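Local coordinates for periplasmic binding protein/LacI transcriptional regulator (PDB 4YLE) that probably binds a sugar or related small solute in the periplasm as the substrate-binding component of an ABC transporter, at residues Ala36-Ser41 with Ile82-Gln87; Asn70-Glu75 with Ala99-Lys104; Asn44-Thr49 with Asn122-Leu127. All coordinates share one frame; numbering follows the deposited sequence.

Contact 1. Residues Ala36-Ser41 with Ile82-Gln87; sequences ALVMKS and IRIVEQ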
loop_
_atom_site.group_PDB
_atom_site.type_symbol
_atom_site.label_atom_id
_atom_site.label_comp_id
_atom_site.label_asym_id
_atom_site.label_seq_id
_atom_site.Cartn_x
_atom_site.Cartn_y
_atom_site.Cartn_z
ATOM N N ALA A 36 -5.970 -17.455 5.504
ATOM C CA ALA A 36 -4.803 -17.157 4.684
ATOM C C ALA A 36 -4.666 -15.660 4.544
ATOM O O ALA A 36 -5.640 -14.991 4.195
ATOM C CB ALA A 36 -4.927 -17.798 3.303
ATOM N N LEU A 37 -3.460 -15.157 4.811
ATOM C CA LEU A 37 -3.103 -13.719 4.598
ATOM C C LEU A 37 -2.176 -13.656 3.415
ATOM O O LEU A 37 -1.058 -14.164 3.485
ATOM C CB LEU A 37 -2.418 -13.121 5.821
ATOM C CG LEU A 37 -1.941 -11.667 5.666
ATOM C CD1 LEU A 37 -3.097 -10.720 5.436
ATOM C CD2 LEU A 37 -1.183 -11.238 6.900
ATOM N N VAL A 38 -2.640 -13.029 2.329
ATOM C CA VAL A 38 -1.896 -13.002 1.066
ATOM C C VAL A 38 -1.464 -11.576 0.783
ATOM O O VAL A 38 -2.292 -10.712 0.579
ATOM C CB VAL A 38 -2.759 -13.564 -0.070
ATOM C CG1 VAL A 38 -2.067 -13.411 -1.457
ATOM C CG2 VAL A 38 -3.078 -15.034 0.222
HETATM N N MSE A 39 -0.151 -11.353 0.805
HETATM C CA MSE A 39 0.423 -10.020 0.777
HETATM C C MSE A 39 1.149 -9.775 -0.530
HETATM O O MSE A 39 1.144 -10.606 -1.405
HETATM C CB MSE A 39 1.375 -9.854 1.951
HETATM C CG MSE A 39 0.641 -9.996 3.271
HETATM SE SE MSE A 39 1.851 -9.879 4.809
HETATM C CE MSE A 39 2.565 -11.700 4.653
ATOM N N LYS A 40 1.758 -8.611 -0.646
ATOM C CA LYS A 40 2.569 -8.322 -1.814
ATOM C C LYS A 40 4.015 -8.592 -1.443
ATOM O O LYS A 40 4.342 -9.657 -0.920
ATOM C CB LYS A 40 2.336 -6.891 -2.293
ATOM C CG LYS A 40 0.928 -6.644 -2.857
ATOM C CD LYS A 40 0.610 -5.129 -3.107
ATOM C CE LYS A 40 -0.263 -4.554 -1.968
ATOM N NZ LYS A 40 -0.071 -3.080 -1.746
ATOM N N SER A 41 4.890 -7.644 -1.709
ATOM C CA SER A 41 6.303 -7.951 -1.693
ATOM C C SER A 41 6.913 -8.180 -0.342
ATOM O O SER A 41 6.907 -7.310 0.538
ATOM C CB SER A 41 7.075 -6.823 -2.358
ATOM O OG SER A 41 8.447 -7.095 -2.227
ATOM N N ILE A 82 -1.620 -14.541 -7.817
ATOM C CA ILE A 82 -2.802 -15.290 -8.237
ATOM C C ILE A 82 -2.587 -16.761 -7.928
ATOM O O ILE A 82 -3.506 -17.441 -7.462
ATOM C CB ILE A 82 -3.116 -15.074 -9.738
ATOM C CG1 ILE A 82 -3.629 -13.643 -9.943
ATOM C CG2 ILE A 82 -4.166 -16.081 -10.243
ATOM C CD1 ILE A 82 -3.792 -13.204 -11.379
ATOM N N ARG A 83 -1.369 -17.250 -8.161
ATOM C CA ARG A 83 -1.062 -18.649 -7.905
ATOM C C ARG A 83 -1.222 -18.971 -6.427
ATOM O O ARG A 83 -1.740 -20.026 -6.067
ATOM C CB ARG A 83 0.349 -18.994 -8.384
ATOM C CG ARG A 83 0.438 -19.168 -9.899
ATOM C CD ARG A 83 1.689 -19.923 -10.312
ATOM N NE ARG A 83 2.908 -19.270 -9.839
ATOM C CZ ARG A 83 3.566 -18.313 -10.493
ATOM N NH1 ARG A 83 3.134 -17.868 -11.665
ATOM N NH2 ARG A 83 4.666 -17.787 -9.963
ATOM N N ILE A 84 -0.792 -18.046 -5.571
ATOM C CA ILE A 84 -0.896 -18.254 -4.144
ATOM C C ILE A 84 -2.358 -18.404 -3.744
ATOM O O ILE A 84 -2.709 -19.313 -2.988
ATOM C CB ILE A 84 -0.235 -17.109 -3.394
ATOM C CG1 ILE A 84 1.277 -17.225 -3.574
ATOM C CG2 ILE A 84 -0.570 -17.159 -1.914
ATOM C CD1 ILE A 84 2.049 -16.010 -3.201
ATOM N N VAL A 85 -3.215 -17.530 -4.256
ATOM C CA VAL A 85 -4.629 -17.596 -3.913
ATOM C C VAL A 85 -5.219 -18.927 -4.402
ATOM O O VAL A 85 -5.942 -19.587 -3.658
ATOM C CB VAL A 85 -5.413 -16.408 -4.484
ATOM C CG1 VAL A 85 -6.883 -16.486 -4.082
ATOM C CG2 VAL A 85 -4.804 -15.080 -3.972
ATOM N N GLU A 86 -4.888 -19.345 -5.622
ATOM C CA GLU A 86 -5.362 -20.646 -6.119
ATOM C C GLU A 86 -4.918 -21.793 -5.207
ATOM O O GLU A 86 -5.695 -22.703 -4.918
ATOM C CB GLU A 86 -4.886 -20.872 -7.560
ATOM C CG GLU A 86 -5.525 -19.854 -8.492
ATOM C CD GLU A 86 -5.402 -20.181 -9.967
ATOM O OE1 GLU A 86 -4.275 -20.469 -10.437
ATOM O OE2 GLU A 86 -6.447 -20.116 -10.657
ATOM N N GLN A 87 -3.688 -21.710 -4.708
ATOM C CA GLN A 87 -3.150 -22.721 -3.797
ATOM C C GLN A 87 -3.881 -22.675 -2.446
ATOM O O GLN A 87 -4.027 -23.693 -1.767
ATOM C CB GLN A 87 -1.643 -22.495 -3.642
ATOM C CG GLN A 87 -0.949 -23.213 -2.489
ATOM C CD GLN A 87 0.423 -22.597 -2.192
ATOM O OE1 GLN A 87 1.081 -22.045 -3.088
ATOM N NE2 GLN A 87 0.848 -22.665 -0.930
#
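V38, on strand 34-39, presses its two methyls into the side of helix 78-90, where I84 and V85 receive them. The contact across these segments is wholly apolar. V38 CG2 lies 3.9 Å from the branch methyl I84 CG2, and the same I84 methyl also reaches V38 CG1 at 4.1 Å, so one isoleucine branch sits against both arms of the valine. The two side chains lie alongside one another, pointing opposite ways. V85 comes in differently: its CG2 meets V38 CG1 at 4.1 Å, the side chains crossing at about a right angle. With CG1 of V38 anti to the backbone N (chi1 174°), that methyl bridges I84 and V85, while CG2, beside the N, lies on I84 alone.

Backbone bonding is separate: the strand pairs through its edges with 66-72 and 95-98. I84 also touches N70 and I72, and V85 touches I96, so the helix lies across three adjacent strands. Helix 78-90 is thus the connection of a beta-alpha-beta crossover from strand 66-72 to strand 95-98, passing over strand 34-39, which lies between them in the parallel part of the sheet of a periplasmic-binding-protein lobe.

Contact 2. Residues Asn70-Glu75 with Ala99-Lys104; sequences NGIKDE and APADSK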
loop_
_atom_site.group_PDB
_atom_site.type_symbol
_atom_site.label_atom_id
_atom_site.label_comp_id
_atom_site.label_asym_id
_atom_site.label_seq_id
_atom_site.Cartn_x
_atom_site.Cartn_y
_atom_site.Cartn_z
ATOM N N ASN A 70 1.534 -15.501 3.260
ATOM C CA ASN A 70 2.311 -15.632 2.034
ATOM C C ASN A 70 2.448 -14.285 1.388
ATOM O O ASN A 70 1.560 -13.455 1.501
ATOM C CB ASN A 70 1.662 -16.570 1.025
ATOM C CG ASN A 70 1.838 -18.035 1.379
ATOM O OD1 ASN A 70 0.875 -18.733 1.706
ATOM N ND2 ASN A 70 3.073 -18.514 1.298
ATOM N N GLY A 71 3.547 -14.116 0.667
ATOM C CA GLY A 71 3.808 -12.896 -0.077
ATOM C C GLY A 71 4.459 -13.289 -1.380
ATOM O O GLY A 71 4.644 -14.487 -1.650
ATOM N N ILE A 72 4.803 -12.285 -2.180
ATOM C CA ILE A 72 5.394 -12.497 -3.481
ATOM C C ILE A 72 6.789 -11.867 -3.503
ATOM O O ILE A 72 7.159 -11.111 -2.590
ATOM C CB ILE A 72 4.502 -11.937 -4.595
ATOM C CG1 ILE A 72 4.080 -10.494 -4.301
ATOM C CG2 ILE A 72 3.266 -12.817 -4.729
ATOM C CD1 ILE A 72 3.225 -9.867 -5.365
ATOM N N LYS A 73 7.541 -12.168 -4.551
ATOM C CA LYS A 73 8.973 -11.903 -4.568
ATOM C C LYS A 73 9.307 -10.467 -4.894
ATOM O O LYS A 73 10.445 -10.054 -4.684
ATOM C CB LYS A 73 9.668 -12.809 -5.573
ATOM C CG LYS A 73 9.332 -12.460 -7.012
ATOM C CD LYS A 73 10.112 -13.339 -8.001
ATOM C CE LYS A 73 9.462 -13.345 -9.377
ATOM N NZ LYS A 73 8.955 -12.002 -9.822
ATOM N N ASP A 74 8.336 -9.750 -5.464
ATOM C CA ASP A 74 8.454 -8.312 -5.719
ATOM C C ASP A 74 7.049 -7.696 -5.845
ATOM O O ASP A 74 6.044 -8.384 -5.725
ATOM C CB ASP A 74 9.320 -8.030 -6.965
ATOM C CG ASP A 74 8.777 -8.670 -8.219
ATOM O OD1 ASP A 74 7.591 -8.439 -8.517
ATOM O OD2 ASP A 74 9.536 -9.397 -8.907
ATOM N N GLU A 75 6.977 -6.388 -6.052
ATOM C CA GLU A 75 5.698 -5.696 -5.965
ATOM C C GLU A 75 4.832 -5.861 -7.207
ATOM O O GLU A 75 3.670 -5.468 -7.209
ATOM C CB GLU A 75 5.939 -4.204 -5.709
ATOM C CG GLU A 75 6.665 -3.932 -4.395
ATOM C CD GLU A 75 5.748 -3.926 -3.198
ATOM O OE1 GLU A 75 4.606 -4.429 -3.309
ATOM O OE2 GLU A 75 6.175 -3.416 -2.142
ATOM N N ALA A 99 -4.208 -8.585 0.129
ATOM C CA ALA A 99 -3.685 -7.259 -0.297
ATOM C C ALA A 99 -3.259 -7.361 -1.763
ATOM O O ALA A 99 -2.147 -7.798 -2.047
ATOM C CB ALA A 99 -2.496 -6.822 0.565
ATOM N N PRO A 100 -4.154 -6.998 -2.703
ATOM C CA PRO A 100 -3.916 -7.417 -4.095
ATOM C C PRO A 100 -2.852 -6.599 -4.818
ATOM O O PRO A 100 -2.776 -5.376 -4.639
ATOM C CB PRO A 100 -5.294 -7.240 -4.744
ATOM C CG PRO A 100 -5.998 -6.253 -3.922
ATOM C CD PRO A 100 -5.496 -6.412 -2.520
ATOM N N ALA A 101 -2.036 -7.277 -5.619
ATOM C CA ALA A 101 -0.937 -6.633 -6.344
ATOM C C ALA A 101 -1.439 -5.799 -7.524
ATOM O O ALA A 101 -0.722 -4.908 -8.021
ATOM C CB ALA A 101 0.047 -7.677 -6.832
ATOM N N ASP A 102 -2.657 -6.119 -7.968
ATOM C CA ASP A 102 -3.333 -5.472 -9.095
ATOM C C ASP A 102 -4.816 -5.363 -8.748
ATOM O O ASP A 102 -5.406 -6.350 -8.337
ATOM C CB ASP A 102 -3.135 -6.298 -10.361
ATOM C CG ASP A 102 -3.620 -5.600 -11.609
ATOM O OD1 ASP A 102 -4.792 -5.171 -11.651
ATOM O OD2 ASP A 102 -2.825 -5.500 -12.570
ATOM N N SER A 103 -5.409 -4.181 -8.876
ATOM C CA SER A 103 -6.802 -3.978 -8.438
ATOM C C SER A 103 -7.849 -4.647 -9.352
ATOM O O SER A 103 -8.992 -4.865 -8.953
ATOM C CB SER A 103 -7.088 -2.486 -8.342
ATOM O OG SER A 103 -6.434 -1.953 -7.186
ATOM N N LYS A 104 -7.450 -4.939 -10.582
ATOM C CA LYS A 104 -8.343 -5.650 -11.511
ATOM C C LYS A 104 -8.006 -7.129 -11.680
ATOM O O LYS A 104 -8.902 -7.992 -11.772
ATOM C CB LYS A 104 -8.307 -4.981 -12.889
ATOM C CG LYS A 104 -8.898 -3.589 -12.918
ATOM C CD LYS A 104 -9.185 -3.157 -14.353
ATOM C CE LYS A 104 -9.070 -1.665 -14.561
ATOM N NZ LYS A 104 -7.647 -1.216 -14.491
HETATM O O HOH W 1 1.428 -5.583 -9.795
#
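I72 reaches with its terminal methyl toward the methyl of A101, CD1 to CB at 4.1 Å, the one apolar side-chain contact between 70-75 and 99-104. The torsion explains the reach: CG1 stands between the backbone N and the carbonyl carbon (chi1 50°), and with chi2 extended at 179° CD1 is carried out from the strand. A101 CB also lies 4.3 Å from the carbonyl oxygen E75 O.

Both segments run into, or lie in, the loops that follow the C-terminal ends of parallel strands 66-72 and 95-98, the position where alpha/beta folds commonly build their binding sites; here the side chain of E75 comes within about 4 Å of an unidentified bound ligand. A water donates to two backbone carbonyls, A101 O at 2.9 Å and, weakly, E75 O at 3.4 Å. E75 OE2 accepts from N44 ND2.

Within the loops, K73 NZ forms a salt bridge with D74 OD2 at 2.8 Å, coming from above the carboxylate plane, and also bridges to D77; D102 OD1 takes K104 N at 2.9 Å in an Asx turn. From helix 78-90, Q81 gives NE2 to A99 O and accepts from A101 N at OE1.

Contact 3. Residues Asn44-Thr49 with Asn122-Leu127; sequences NEFFLT and NIDNRL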
loop_
_atom_site.group_PDB
_atom_site.type_symbol
_atom_site.label_atom_id
_atom_site.label_comp_id
_atom_site.label_asym_id
_atom_site.label_seq_id
_atom_site.Cartn_x
_atom_site.Cartn_y
_atom_site.Cartn_z
ATOM N N ASN A 44 9.541 -5.805 1.040
ATOM C CA ASN A 44 9.076 -4.492 1.515
ATOM C C ASN A 44 8.789 -4.565 3.002
ATOM O O ASN A 44 7.963 -5.394 3.419
ATOM C CB ASN A 44 7.816 -4.110 0.739
ATOM C CG ASN A 44 7.295 -2.715 1.059
ATOM O OD1 ASN A 44 7.717 -2.062 2.015
ATOM N ND2 ASN A 44 6.367 -2.254 0.227
ATOM N N GLU A 45 9.481 -3.765 3.813
ATOM C CA GLU A 45 9.235 -3.842 5.245
ATOM C C GLU A 45 7.779 -3.619 5.645
ATOM O O GLU A 45 7.340 -4.090 6.688
ATOM C CB GLU A 45 10.065 -2.839 6.024
ATOM C CG GLU A 45 10.213 -3.321 7.477
ATOM C CD GLU A 45 10.667 -2.258 8.442
ATOM O OE1 GLU A 45 11.849 -2.349 8.847
ATOM O OE2 GLU A 45 9.840 -1.370 8.809
ATOM N N PHE A 46 7.050 -2.850 4.858
ATOM C CA PHE A 46 5.631 -2.670 5.121
ATOM C C PHE A 46 4.935 -4.017 5.341
ATOM O O PHE A 46 4.153 -4.198 6.283
ATOM C CB PHE A 46 4.985 -1.931 3.962
ATOM C CG PHE A 46 3.502 -1.694 4.144
ATOM C CD1 PHE A 46 3.032 -0.631 4.901
ATOM C CD2 PHE A 46 2.580 -2.522 3.523
ATOM C CE1 PHE A 46 1.661 -0.419 5.054
ATOM C CE2 PHE A 46 1.230 -2.312 3.651
ATOM C CZ PHE A 46 0.758 -1.266 4.429
ATOM N N PHE A 47 5.203 -4.978 4.466
ATOM C CA PHE A 47 4.548 -6.267 4.591
ATOM C C PHE A 47 5.174 -7.142 5.631
ATOM O O PHE A 47 4.477 -7.979 6.236
ATOM C CB PHE A 47 4.487 -6.931 3.219
ATOM C CG PHE A 47 3.579 -6.195 2.300
ATOM C CD1 PHE A 47 2.216 -6.191 2.539
ATOM C CD2 PHE A 47 4.079 -5.440 1.266
ATOM C CE1 PHE A 47 1.368 -5.459 1.723
ATOM C CE2 PHE A 47 3.237 -4.709 0.448
ATOM C CZ PHE A 47 1.885 -4.705 0.695
ATOM N N LEU A 48 6.477 -6.981 5.872
ATOM C CA LEU A 48 7.086 -7.732 6.958
ATOM C C LEU A 48 6.484 -7.282 8.287
ATOM O O LEU A 48 6.179 -8.119 9.135
ATOM C CB LEU A 48 8.597 -7.583 6.937
ATOM C CG LEU A 48 9.168 -8.074 5.597
ATOM C CD1 LEU A 48 10.669 -7.933 5.654
ATOM C CD2 LEU A 48 8.769 -9.527 5.243
ATOM N N THR A 49 6.240 -5.979 8.425
ATOM C CA THR A 49 5.575 -5.412 9.599
ATOM C C THR A 49 4.143 -5.926 9.721
ATOM O O THR A 49 3.673 -6.304 10.801
ATOM C CB THR A 49 5.580 -3.879 9.516
ATOM O OG1 THR A 49 6.925 -3.420 9.693
ATOM C CG2 THR A 49 4.696 -3.253 10.597
ATOM N N ASN A 122 -10.740 -7.924 1.612
ATOM C CA ASN A 122 -9.794 -7.132 0.831
ATOM C C ASN A 122 -9.163 -6.142 1.789
ATOM O O ASN A 122 -9.887 -5.405 2.461
ATOM C CB ASN A 122 -10.588 -6.448 -0.286
ATOM C CG ASN A 122 -9.775 -5.574 -1.220
ATOM O OD1 ASN A 122 -10.380 -4.914 -2.054
ATOM N ND2 ASN A 122 -8.440 -5.587 -1.128
ATOM N N ILE A 123 -7.840 -6.113 1.850
ATOM C CA ILE A 123 -7.164 -5.048 2.582
ATOM C C ILE A 123 -6.173 -4.260 1.726
ATOM O O ILE A 123 -5.825 -4.709 0.649
ATOM C CB ILE A 123 -6.395 -5.588 3.801
ATOM C CG1 ILE A 123 -5.181 -6.435 3.382
ATOM C CG2 ILE A 123 -7.356 -6.413 4.726
ATOM C CD1 ILE A 123 -4.324 -6.960 4.579
ATOM N N ASP A 124 -5.773 -3.078 2.233
ATOM C CA ASP A 124 -4.645 -2.271 1.713
ATOM C C ASP A 124 -4.993 -1.573 0.401
ATOM O O ASP A 124 -5.191 -0.355 0.358
ATOM C CB ASP A 124 -3.405 -3.142 1.548
ATOM C CG ASP A 124 -2.214 -2.380 0.975
ATOM O OD1 ASP A 124 -2.189 -1.154 1.094
ATOM O OD2 ASP A 124 -1.291 -3.021 0.418
ATOM N N ASN A 125 -5.094 -2.358 -0.661
ATOM C CA ASN A 125 -5.363 -1.833 -1.980
ATOM C C ASN A 125 -6.696 -2.360 -2.469
ATOM O O ASN A 125 -6.874 -3.557 -2.616
ATOM C CB ASN A 125 -4.265 -2.232 -2.948
ATOM C CG ASN A 125 -4.589 -1.867 -4.359
ATOM O OD1 ASN A 125 -5.134 -0.779 -4.636
ATOM N ND2 ASN A 125 -4.243 -2.764 -5.301
ATOM N N ARG A 126 -7.627 -1.468 -2.717
ATOM C CA ARG A 126 -8.975 -1.884 -3.015
ATOM C C ARG A 126 -9.097 -2.453 -4.419
ATOM O O ARG A 126 -8.623 -1.864 -5.383
ATOM C CB ARG A 126 -9.938 -0.718 -2.830
ATOM C CG ARG A 126 -11.388 -1.143 -2.722
ATOM C CD ARG A 126 -12.298 0.049 -2.879
ATOM N NE ARG A 126 -12.047 1.056 -1.852
ATOM C CZ ARG A 126 -12.831 1.273 -0.798
ATOM N NH1 ARG A 126 -13.949 0.562 -0.610
ATOM N NH2 ARG A 126 -12.494 2.220 0.071
ATOM N N LEU A 127 -9.731 -3.622 -4.510
ATOM C CA LEU A 127 -10.117 -4.212 -5.779
ATOM C C LEU A 127 -11.031 -3.276 -6.529
ATOM O O LEU A 127 -11.764 -2.502 -5.928
ATOM C CB LEU A 127 -10.808 -5.549 -5.542
ATOM C CG LEU A 127 -9.896 -6.624 -4.964
ATOM C CD1 LEU A 127 -10.738 -7.777 -4.448
ATOM C CD2 LEU A 127 -8.874 -7.112 -5.991
#
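F47 turns the rim of its ring to the carboxylate of D124, and F46 approaches the same oxygen less closely. Across the contact the meeting is aromatic C-H against carboxylate: D124 OD2 lies near the plane of the F47 ring, 3.6 Å from CZ and 3.8 Å from CE1, with ring and carboxylate planes 59° apart. F46 CE2 comes to 4.2 Å of that OD2 at a slant. The two rings also touch, F46 CD2 lying 3.5 Å above the plane of the F47 ring, over its centre, while F47 CD2 meets the edge of the F46 ring.

Hydrogen bonds shape each segment separately. N44 is the N-cap of helix 45-60, its OD1 accepting from F46 N at 3.0 Å. In the other segment the N122 amide holds the chain after the strand: OD1 takes L127 N in the carbonyl plane, on a lone pair (2.8 Å, N-H...O 176°), and ND2 gives to N125 O at 3.0 Å.

D124 OD1 hydrogen-bonds the unidentified bound ligand, which N44 ND2 also contacts. The main partner of OD2 is K40, through a salt bridge that probably favours the anionic form of this buried carboxylate; the F47 edge can add only weakly to that.

In the fold
All three contacts are buried, and all reach one sheet, in which strands 34-39 and 66-72 are neighbours. Contact 1 lies about 13 Å from the ligand, measured from the V38 side chain, whereas contacts 2 and 3 gather loops and a helix start beside it. Between contacts 1 and 2, M39 N probably bonds N70 O at 2.8 Å, and V38 O probably takes A99 N. K40, just beyond strand 34-39, connects contact 1 to contact 3, while S103 OG probably bonds R126 O between contacts 2 and 3. The chemistry differs accordingly: contact 1 is purely apolar, contact 2 is a methyl pair with a water bridge, and contact 3 sets a carboxylate against aromatic rings.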